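PDB 4ZXH: Abbfa_003403 from Acinetobacter baumannii, which is a four-domain nonribosomal peptide synthetase that probably activates an amino acid, condenses it with a carrier-bound partner and releases the product. Local coordinates for residues D464-Q467 against F468-L471; L714-T717 against P718-K722; G1140-A1143 against Y1144-R1148; L1198-A1202 against Q1203-E1207. One frame throughout, in Å; residues are numbered along the deposited sequence.

Interaction 1 of 4, residues D464-Q467 against F468-L471; sequences DGIQ and FEAL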
loop_
_atom_site.group_PDB
_atom_site.type_symbol
_atom_site.label_atom_id
_atom_site.label_comp_id
_atom_site.label_asym_id
_atom_site.label_seq_id
_atom_site.Cartn_x
_atom_site.Cartn_y
_atom_site.Cartn_z
ATOM N N ASP A 464 -32.347 -4.229 23.032
ATOM C CA ASP A 464 -32.174 -4.777 24.375
ATOM C C ASP A 464 -30.834 -4.397 24.982
ATOM O O ASP A 464 -30.138 -5.251 25.524
ATOM C CB ASP A 464 -32.317 -6.305 24.369
ATOM C CG ASP A 464 -33.765 -6.767 24.233
ATOM O OD1 ASP A 464 -34.689 -5.948 24.433
ATOM O OD2 ASP A 464 -33.978 -7.964 23.944
ATOM N N GLY A 465 -30.477 -3.120 24.888
ATOM C CA GLY A 465 -29.236 -2.629 25.465
ATOM C C GLY A 465 -27.985 -3.388 25.044
ATOM O O GLY A 465 -27.112 -3.651 25.869
ATOM N N ILE A 466 -27.916 -3.759 23.767
ATOM C CA ILE A 466 -26.714 -4.345 23.172
ATOM C C ILE A 466 -26.692 -4.112 21.658
ATOM O O ILE A 466 -27.736 -3.941 21.026
ATOM C CB ILE A 466 -26.599 -5.859 23.449
ATOM C CG1 ILE A 466 -25.130 -6.287 23.401
ATOM C CG2 ILE A 466 -27.425 -6.667 22.451
ATOM C CD1 ILE A 466 -24.850 -7.531 24.159
ATOM N N GLN A 467 -25.496 -4.102 21.083
ATOM C CA GLN A 467 -25.307 -3.778 19.676
ATOM C C GLN A 467 -25.727 -4.892 18.720
ATOM O O GLN A 467 -26.266 -4.615 17.648
ATOM C CB GLN A 467 -23.853 -3.405 19.430
ATOM C CG GLN A 467 -23.521 -1.975 19.830
ATOM C CD GLN A 467 -22.169 -1.853 20.514
ATOM O OE1 GLN A 467 -21.783 -2.709 21.324
ATOM N NE2 GLN A 467 -21.437 -0.788 20.186
ATOM N N PHE A 468 -25.476 -6.141 19.101
ATOM C CA PHE A 468 -25.939 -7.312 18.349
ATOM C C PHE A 468 -26.285 -8.410 19.340
ATOM O O PHE A 468 -25.704 -8.470 20.416
ATOM C CB PHE A 468 -24.876 -7.775 17.347
ATOM C CG PHE A 468 -24.691 -6.829 16.209
ATOM C CD1 PHE A 468 -25.603 -6.793 15.159
ATOM C CD2 PHE A 468 -23.653 -5.910 16.214
ATOM C CE1 PHE A 468 -25.454 -5.890 14.097
ATOM C CE2 PHE A 468 -23.497 -4.996 15.160
ATOM C CZ PHE A 468 -24.404 -4.992 14.100
ATOM N N GLU A 469 -27.229 -9.280 19.011
ATOM C CA GLU A 469 -27.604 -10.291 19.993
ATOM C C GLU A 469 -26.479 -11.335 20.152
ATOM O O GLU A 469 -26.365 -11.994 21.187
ATOM C CB GLU A 469 -28.938 -10.951 19.622
ATOM C CG GLU A 469 -29.512 -11.848 20.720
ATOM C CD GLU A 469 -29.573 -11.160 22.091
ATOM O OE1 GLU A 469 -30.118 -10.034 22.168
ATOM O OE2 GLU A 469 -29.047 -11.731 23.085
ATOM N N ALA A 470 -25.635 -11.461 19.138
ATOM C CA ALA A 470 -24.488 -12.360 19.215
ATOM C C ALA A 470 -23.544 -11.958 20.343
ATOM O O ALA A 470 -22.941 -12.819 20.987
ATOM C CB ALA A 470 -23.739 -12.389 17.890
ATOM N N LEU A 471 -23.443 -10.652 20.591
ATOM C CA LEU A 471 -22.517 -10.098 21.582
ATOM C C LEU A 471 -22.922 -10.343 23.041
ATOM O O LEU A 471 -22.150 -10.062 23.966
ATOM C CB LEU A 471 -22.351 -8.598 21.344
ATOM C CG LEU A 471 -21.626 -8.349 20.024
ATOM C CD1 LEU A 471 -21.324 -6.876 19.812
ATOM C CD2 LEU A 471 -20.372 -9.188 19.992
#
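Ile466 and Leu471 meet across a tight fold in the chain: the backbone is extended at Ile466, helical at Gln467, extended again at Phe468, and helical from Glu469 to Leu471. Within 468-471 the turn is closed by Leu471 N bonding to Phe468 O at 3.1 Å. This winding brings Leu471 back against Ile466, and the two side chains slant past one another with Ile466 CD1 3.9 Å from Leu471 CB. The longer branch of Ile466 gets there because CG1 lies anti to the backbone N (chi1 -154°), which also carries CD1 to 3.6 Å from Leu471 C. The CG2 branch lies against the carbonyl oxygen of Phe468, with Ile466 CG2 3.2 Å from Phe468 O. One residue along, Gln467 O sits over one face of the Phe468 ring. Gln467 CB makes a looser contact with Leu471 CD1 at 4.3 Å, while its amide reaches away and gives NE2 to Val796 O. Asp464 and Glu469 bring like charges near each other, OD2 to OE1 4.7 Å. Arg472 lies close to both residues, hydrogen-bonded to Asp464 O and in a long, weak ion pair with Glu469. Gln467, Phe468 and Leu471 all touch Leu855 on strand 846-855. The loop runs between helices 428-447 and 483-494, probably as part of the connection between the condensation and adenylation regions. No hydrogen bond crosses between 464-467 and 468-471, so the contact itself is apolar, and polar partners such as Val796, Arg472 and, through its backbone, Leu794 lie outside it.

Interaction 2 of 4, residues L714-T717 against P718-K722; sequences LQAT and PATWK
The Trp721 indole lies back over strand residues Leu714 and Ala716, with Ala716 CB against one face of it. That methyl makes a CH-pi contact, 4.0 Å from the centroid of the five-membered ring and 27° off the ring normal. With chi1 at -71°, CG stands beside the backbone N of Trp721 and the ring is turned back toward the strand that precedes the helix. Leu714 and the indole slide past each other in opposite directions, Leu714 CD2 coming to 3.4 Å from Trp721 CH2 at an oblique approach. Leu714 O meets the ring differently, in its plane and at its edge. Trp721 NE1 makes a weak bond to Ala716 O (3.0 Å); its stronger partner is Leu738 O. Ala716 CB also packs on Thr720 CB at 3.7 Å, so one methyl serves two helix residues. Thr717 is the N-cap by position, but its OG1 makes no capping bond and goes to Lys953 O, in the C-terminal adenylation region. The strand and helix axes come within 7.9 Å, opening a beta-alpha-beta crossover into strand 735-740. There Ala737 and Cys739 touch Trp721, and Leu752 of helix 746-753 adds a further contact to the indole.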
loop_
_atom_site.group_PDB
_atom_site.type_symbol
_atom_site.label_atom_id
_atom_site.label_comp_id
_atom_site.label_asym_id
_atom_site.label_seq_id
_atom_site.Cartn_x
_atom_site.Cartn_y
_atom_site.Cartn_z
ATOM N N LEU A 714 -4.304 -28.938 22.992
ATOM C CA LEU A 714 -3.114 -28.133 23.246
ATOM C C LEU A 714 -3.473 -26.661 23.171
ATOM O O LEU A 714 -4.025 -26.206 22.170
ATOM C CB LEU A 714 -2.001 -28.460 22.240
ATOM C CG LEU A 714 -0.678 -27.691 22.370
ATOM C CD1 LEU A 714 -0.008 -28.000 23.674
ATOM C CD2 LEU A 714 0.267 -28.024 21.239
ATOM N N GLN A 715 -3.176 -25.920 24.233
ATOM C CA GLN A 715 -3.361 -24.470 24.209
ATOM C C GLN A 715 -2.008 -23.773 24.373
ATOM O O GLN A 715 -1.161 -24.202 25.161
ATOM C CB GLN A 715 -4.361 -24.033 25.285
ATOM C CG GLN A 715 -3.982 -22.775 26.013
ATOM C CD GLN A 715 -5.097 -22.179 26.868
ATOM O OE1 GLN A 715 -6.234 -22.012 26.430
ATOM N NE2 GLN A 715 -4.774 -21.929 28.136
ATOM N N ALA A 716 -1.811 -22.712 23.598
ATOM C CA ALA A 716 -0.520 -22.052 23.495
ATOM C C ALA A 716 -0.644 -20.690 22.816
ATOM O O ALA A 716 -1.513 -20.489 21.965
ATOM C CB ALA A 716 0.460 -22.927 22.722
ATOM N N THR A 717 0.235 -19.765 23.187
ATOM C CA THR A 717 0.365 -18.505 22.470
ATOM C C THR A 717 0.985 -18.749 21.091
ATOM O O THR A 717 1.712 -19.739 20.892
ATOM C CB THR A 717 1.231 -17.511 23.249
ATOM O OG1 THR A 717 2.567 -18.020 23.346
ATOM C CG2 THR A 717 0.655 -17.294 24.649
ATOM N N PRO A 718 0.695 -17.853 20.129
ATOM C CA PRO A 718 1.276 -17.917 18.776
ATOM C C PRO A 718 2.759 -18.248 18.750
ATOM O O PRO A 718 3.172 -19.078 17.946
ATOM C CB PRO A 718 1.033 -16.515 18.240
ATOM C CG PRO A 718 -0.332 -16.158 18.843
ATOM C CD PRO A 718 -0.326 -16.787 20.236
ATOM N N ALA A 719 3.537 -17.627 19.629
ATOM C CA ALA A 719 4.973 -17.876 19.691
ATOM C C ALA A 719 5.291 -19.360 19.730
ATOM O O ALA A 719 6.160 -19.825 19.000
ATOM C CB ALA A 719 5.569 -17.193 20.894
ATOM N N THR A 720 4.577 -20.102 20.570
ATOM C CA THR A 720 4.787 -21.541 20.669
ATOM C C THR A 720 4.356 -22.239 19.381
ATOM O O THR A 720 5.060 -23.121 18.884
ATOM C CB THR A 720 4.018 -22.153 21.851
ATOM O OG1 THR A 720 4.195 -21.350 23.025
ATOM C CG2 THR A 720 4.513 -23.546 22.138
ATOM N N TRP A 721 3.208 -21.846 18.832
ATOM C CA TRP A 721 2.715 -22.479 17.602
ATOM C C TRP A 721 3.686 -22.261 16.455
ATOM O O TRP A 721 3.956 -23.190 15.692
ATOM C CB TRP A 721 1.331 -21.963 17.214
ATOM C CG TRP A 721 0.228 -22.425 18.125
ATOM C CD1 TRP A 721 -0.526 -21.645 18.954
ATOM C CD2 TRP A 721 -0.244 -23.770 18.306
ATOM N NE1 TRP A 721 -1.440 -22.418 19.641
ATOM C CE2 TRP A 721 -1.284 -23.732 19.265
ATOM C CE3 TRP A 721 0.116 -25.008 17.760
ATOM C CZ2 TRP A 721 -1.966 -24.866 19.687
ATOM C CZ3 TRP A 721 -0.560 -26.135 18.173
ATOM C CH2 TRP A 721 -1.593 -26.060 19.125
ATOM N N LYS A 722 4.211 -21.038 16.341
ATOM C CA LYS A 722 5.258 -20.736 15.358
ATOM C C LYS A 722 6.449 -21.657 15.579
ATOM O O LYS A 722 6.960 -22.244 14.627
ATOM C CB LYS A 722 5.706 -19.264 15.430
ATOM C CG LYS A 722 4.695 -18.257 14.878
ATOM C CD LYS A 722 5.005 -16.826 15.327
ATOM C CE LYS A 722 3.851 -15.859 14.995
ATOM N NZ LYS A 722 4.026 -14.523 15.663
#

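Interaction 3 of 4, residues G1140-A1143 against Y1144-R1148; sequences GAIA and YEISR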
loop_
_atom_site.group_PDB
_atom_site.type_symbol
_atom_site.label_atom_id
_atom_site.label_comp_id
_atom_site.label_asym_id
_atom_site.label_seq_id
_atom_site.Cartn_x
_atom_site.Cartn_y
_atom_site.Cartn_z
ATOM N N GLY A 1140 39.377 11.888 -28.093
ATOM C CA GLY A 1140 40.137 12.839 -28.884
ATOM C C GLY A 1140 40.790 12.226 -30.117
ATOM O O GLY A 1140 40.768 12.843 -31.193
ATOM N N ALA A 1141 41.350 11.017 -29.983
ATOM C CA ALA A 1141 41.997 10.346 -31.120
ATOM C C ALA A 1141 40.986 9.912 -32.193
ATOM O O ALA A 1141 41.249 10.049 -33.380
ATOM C CB ALA A 1141 42.790 9.167 -30.655
ATOM N N ILE A 1142 39.835 9.392 -31.772
ATOM C CA ILE A 1142 38.734 9.114 -32.691
ATOM C C ILE A 1142 38.335 10.367 -33.456
ATOM O O ILE A 1142 38.252 10.338 -34.693
ATOM C CB ILE A 1142 37.517 8.568 -31.956
ATOM C CG1 ILE A 1142 37.853 7.207 -31.341
ATOM C CG2 ILE A 1142 36.330 8.464 -32.883
ATOM C CD1 ILE A 1142 36.734 6.596 -30.565
ATOM N N ALA A 1143 38.127 11.467 -32.722
ATOM C CA ALA A 1143 37.786 12.767 -33.318
ATOM C C ALA A 1143 38.763 13.193 -34.396
ATOM O O ALA A 1143 38.365 13.734 -35.430
ATOM C CB ALA A 1143 37.722 13.833 -32.262
ATOM N N TYR A 1144 40.044 12.946 -34.144
ATOM C CA TYR A 1144 41.089 13.288 -35.095
ATOM C C TYR A 1144 40.874 12.514 -36.380
ATOM O O TYR A 1144 40.864 13.103 -37.465
ATOM C CB TYR A 1144 42.464 12.991 -34.500
ATOM C CG TYR A 1144 43.652 13.530 -35.282
ATOM C CD1 TYR A 1144 43.922 14.894 -35.326
ATOM C CD2 TYR A 1144 44.531 12.670 -35.920
ATOM C CE1 TYR A 1144 45.017 15.388 -36.014
ATOM C CE2 TYR A 1144 45.636 13.148 -36.606
ATOM C CZ TYR A 1144 45.873 14.506 -36.656
ATOM O OH TYR A 1144 46.974 14.982 -37.341
ATOM N N GLU A 1145 40.667 11.202 -36.260
ATOM C CA GLU A 1145 40.500 10.365 -37.451
ATOM C C GLU A 1145 39.177 10.662 -38.172
ATOM O O GLU A 1145 39.098 10.597 -39.400
ATOM C CB GLU A 1145 40.589 8.873 -37.094
ATOM C CG GLU A 1145 40.246 7.927 -38.249
ATOM C CD GLU A 1145 41.206 8.051 -39.441
ATOM O OE1 GLU A 1145 42.346 8.549 -39.263
ATOM O OE2 GLU A 1145 40.816 7.638 -40.558
ATOM N N ILE A 1146 38.142 11.000 -37.413
ATOM C CA ILE A 1146 36.887 11.401 -38.028
ATOM C C ILE A 1146 37.082 12.696 -38.805
ATOM O O ILE A 1146 36.582 12.820 -39.926
ATOM C CB ILE A 1146 35.779 11.555 -37.001
ATOM C CG1 ILE A 1146 35.292 10.172 -36.590
ATOM C CG2 ILE A 1146 34.623 12.309 -37.581
ATOM C CD1 ILE A 1146 34.171 10.209 -35.613
ATOM N N SER A 1147 37.838 13.637 -38.239
ATOM C CA SER A 1147 38.172 14.863 -38.967
ATOM C C SER A 1147 38.912 14.559 -40.253
ATOM O O SER A 1147 38.595 15.121 -41.293
ATOM C CB SER A 1147 39.027 15.792 -38.123
ATOM O OG SER A 1147 38.413 16.047 -36.883
ATOM N N ARG A 1148 39.900 13.670 -40.165
ATOM C CA ARG A 1148 40.740 13.313 -41.304
ATOM C C ARG A 1148 39.893 12.796 -42.456
ATOM O O ARG A 1148 40.197 13.065 -43.624
ATOM C CB ARG A 1148 41.793 12.260 -40.910
ATOM C CG ARG A 1148 42.964 12.146 -41.902
ATOM C CD ARG A 1148 43.874 10.934 -41.661
ATOM N NE ARG A 1148 43.180 9.671 -41.906
ATOM C CZ ARG A 1148 42.909 9.178 -43.116
ATOM N NH1 ARG A 1148 43.277 9.845 -44.207
ATOM N NH2 ARG A 1148 42.266 8.017 -43.237
#
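Gly1140 to Arg1148 is unbroken alpha helix, with Tyr1144 N, Glu1145 N and Ile1146 N bonding back to the carbonyls of Gly1140, Ala1141 and Ile1142. Ser1147 doubles the next bond in the series: its N lies 2.9 Å and its OG 2.7 Å from Ala1143 O. The two donors reach that oxygen from opposite faces of the carbonyl plane. The hydroxyl can fold back this way because OG stands beside the backbone N of Ser1147 (chi1 -54°), and the buried polar group is satisfied within its own helix. Along another flank Ile1142 and Ile1146 lie side by side and point the same way, CG2 of Ile1142 3.9 Å from CD1 of Ile1146, both packed on Phe1070. Arg1148 grips Glu1145 side-on, NE to OE1 at 3.0 Å and NH2 to OE2 at 3.1 Å. OE1 lies almost in the guanidinium plane, whereas OE2 sits 21° out of it. Tyr1253 OH and Gln1149 NE2 also bind this carboxylate, so its rotation is well fixed. Tyr1144 leads away from segment 1140-1143 into a buried setting, its OH hydrogen-bonded to Glu1258 O and its ring meeting Trp1280 edge-to-face. Helix 1138-1152 follows strand 1131-1136 in a beta-alpha-beta unit of the thioesterase, the place where an alpha/beta hydrolase carries its nucleophile elbow; Gly1135, Cys1137 and Gly1139 are consistent with one.

Interaction 4 of 4, residues L1198-A1202 against Q1203-E1207; sequences LTIPA and QYLRE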
loop_
_atom_site.group_PDB
_atom_site.type_symbol
_atom_site.label_atom_id
_atom_site.label_comp_id
_atom_site.label_asym_id
_atom_site.label_seq_id
_atom_site.Cartn_x
_atom_site.Cartn_y
_atom_site.Cartn_z
ATOM N N LEU A 1198 39.990 0.944 -7.810
ATOM C CA LEU A 1198 39.765 -0.475 -7.684
ATOM C C LEU A 1198 41.084 -1.129 -8.067
ATOM O O LEU A 1198 41.520 -1.028 -9.207
ATOM C CB LEU A 1198 38.615 -0.916 -8.574
ATOM C CG LEU A 1198 38.335 -2.406 -8.617
ATOM C CD1 LEU A 1198 37.984 -2.884 -7.223
ATOM C CD2 LEU A 1198 37.224 -2.670 -9.614
ATOM N N THR A 1199 41.743 -1.738 -7.088
ATOM C CA THR A 1199 43.075 -2.294 -7.266
ATOM C C THR A 1199 43.056 -3.820 -7.185
ATOM O O THR A 1199 43.097 -4.397 -6.104
ATOM C CB THR A 1199 44.058 -1.757 -6.216
ATOM O OG1 THR A 1199 44.151 -0.333 -6.323
ATOM C CG2 THR A 1199 45.435 -2.337 -6.437
ATOM N N ILE A 1200 42.965 -4.465 -8.338
ATOM C CA ILE A 1200 43.123 -5.905 -8.412
ATOM C C ILE A 1200 44.496 -6.152 -9.035
ATOM O O ILE A 1200 44.686 -5.975 -10.238
ATOM C CB ILE A 1200 42.034 -6.579 -9.263
ATOM C CG1 ILE A 1200 40.645 -6.009 -8.971
ATOM C CG2 ILE A 1200 42.045 -8.061 -9.042
ATOM C CD1 ILE A 1200 40.145 -6.325 -7.628
ATOM N N PRO A 1201 45.475 -6.526 -8.210
ATOM C CA PRO A 1201 46.829 -6.724 -8.741
ATOM C C PRO A 1201 46.902 -7.843 -9.772
ATOM O O PRO A 1201 46.292 -8.891 -9.569
ATOM C CB PRO A 1201 47.642 -7.087 -7.494
ATOM C CG PRO A 1201 46.842 -6.542 -6.337
ATOM C CD PRO A 1201 45.411 -6.697 -6.747
ATOM N N ALA A 1202 47.639 -7.619 -10.860
ATOM C CA ALA A 1202 47.847 -8.644 -11.883
ATOM C C ALA A 1202 48.326 -9.924 -11.257
ATOM O O ALA A 1202 47.919 -10.999 -11.675
ATOM C CB ALA A 1202 48.851 -8.183 -12.923
ATOM N N GLN A 1203 49.191 -9.807 -10.251
ATOM C CA GLN A 1203 49.742 -10.991 -9.597
ATOM C C GLN A 1203 48.663 -11.837 -8.909
ATOM O O GLN A 1203 48.757 -13.065 -8.896
ATOM C CB GLN A 1203 50.800 -10.612 -8.571
ATOM C CG GLN A 1203 51.556 -11.836 -8.061
ATOM C CD GLN A 1203 52.261 -11.596 -6.737
ATOM O OE1 GLN A 1203 52.292 -10.473 -6.226
ATOM N NE2 GLN A 1203 52.821 -12.655 -6.169
ATOM N N TYR A 1204 47.647 -11.189 -8.339
ATOM C CA TYR A 1204 46.568 -11.919 -7.685
ATOM C C TYR A 1204 45.762 -12.697 -8.716
ATOM O O TYR A 1204 45.442 -13.864 -8.518
ATOM C CB TYR A 1204 45.659 -10.969 -6.905
ATOM C CG TYR A 1204 44.521 -11.666 -6.187
ATOM C CD1 TYR A 1204 44.731 -12.304 -4.978
ATOM C CD2 TYR A 1204 43.242 -11.681 -6.715
ATOM C CE1 TYR A 1204 43.707 -12.945 -4.321
ATOM C CE2 TYR A 1204 42.201 -12.324 -6.055
ATOM C CZ TYR A 1204 42.444 -12.954 -4.857
ATOM O OH TYR A 1204 41.427 -13.601 -4.188
ATOM N N LEU A 1205 45.461 -12.039 -9.831
ATOM C CA LEU A 1205 44.698 -12.649 -10.916
ATOM C C LEU A 1205 45.401 -13.870 -11.527
ATOM O O LEU A 1205 44.746 -14.865 -11.853
ATOM C CB LEU A 1205 44.409 -11.601 -12.001
ATOM C CG LEU A 1205 43.509 -10.451 -11.537
ATOM C CD1 LEU A 1205 43.354 -9.364 -12.590
ATOM C CD2 LEU A 1205 42.143 -10.975 -11.114
ATOM N N ARG A 1206 46.725 -13.803 -11.675
ATOM C CA ARG A 1206 47.485 -14.896 -12.296
ATOM C C ARG A 1206 47.358 -16.221 -11.545
ATOM O O ARG A 1206 47.568 -17.283 -12.126
ATOM C CB ARG A 1206 48.963 -14.524 -12.417
ATOM C CG ARG A 1206 49.212 -13.415 -13.410
ATOM C CD ARG A 1206 50.684 -13.158 -13.687
ATOM N NE ARG A 1206 50.830 -12.044 -14.623
ATOM C CZ ARG A 1206 51.250 -10.830 -14.282
ATOM N NH1 ARG A 1206 51.598 -10.577 -13.025
ATOM N NH2 ARG A 1206 51.330 -9.871 -15.199
ATOM N N GLU A 1207 47.000 -16.151 -10.264
ATOM C CA GLU A 1207 46.822 -17.346 -9.437
ATOM C C GLU A 1207 45.499 -18.057 -9.745
ATOM O O GLU A 1207 45.273 -19.175 -9.293
ATOM C CB GLU A 1207 46.869 -16.997 -7.935
ATOM C CG GLU A 1207 48.032 -16.119 -7.467
ATOM C CD GLU A 1207 49.408 -16.719 -7.729
ATOM O OE1 GLU A 1207 49.568 -17.961 -7.623
ATOM O OE2 GLU A 1207 50.338 -15.932 -8.024
#
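Ile1200 rests its CG2 methyl against the branched end of Leu1205, nearest CD2 at 3.6 Å, with CG at 3.8 Å and CD1 at 4.0 Å. The methyl lies on the flank of that end, and the two side chains cross at about a right angle. CG2 lies anti to the backbone N of Ile1200, the position from which it faces the helix. The same methyl brushes the Tyr1204 ring at longer range. Next to it the Pro1201 ring makes a low shoulder, its CD 4.3 Å from Tyr1204 CB. Pro1201 holds the N-cap position, and its O takes a fairly straight bond from Leu1205 N (165°) and a weak one from Tyr1204 N. Short helix 1202-1206 belongs to the helical insertion between strands 1157-1163 and 1262-1267, the place of the lid in related thioesterases of the alpha/beta hydrolase fold. Leu1183 of helix 1179-1191 and Met1213 of helix 1210-1223 also touch the leucine. A second bump is Ala1202 CB, which sits against one face of the Arg1206 guanidinium, 3.6 Å from NH1. The arginine chain runs extended from CG to NE and brings its guanidinium over that methyl, its CG passing 3.2 Å from Ala1202 O, while Arg1206 N bonds to the same oxygen at 3.0 Å. Asp1178 forms a salt bridge with Arg1206 NE, consistent with fixing the flat group against the alanine.

How the interactions relate
All four are local contacts, strung along the chain without touching. Interactions 2 and 3 are core contacts and both belong to beta-alpha-beta units, 2 across the strand-to-helix joint in the adenylation part and 3 within the helix in the thioesterase. Interaction 4 shares the thioesterase with interaction 3, their centres about 34 Å apart, but belongs to the helical insertion and has several exposed residues. Interaction 1 lies in a loop, probably a linker, largely buried against neighbouring strands. Chemistry follows place: an indole over a strand in 2, helix bonds with an ion pair in 3, a single aliphatic crossing in 1, and aliphatic packing plus a methyl against a guanidinium in 4.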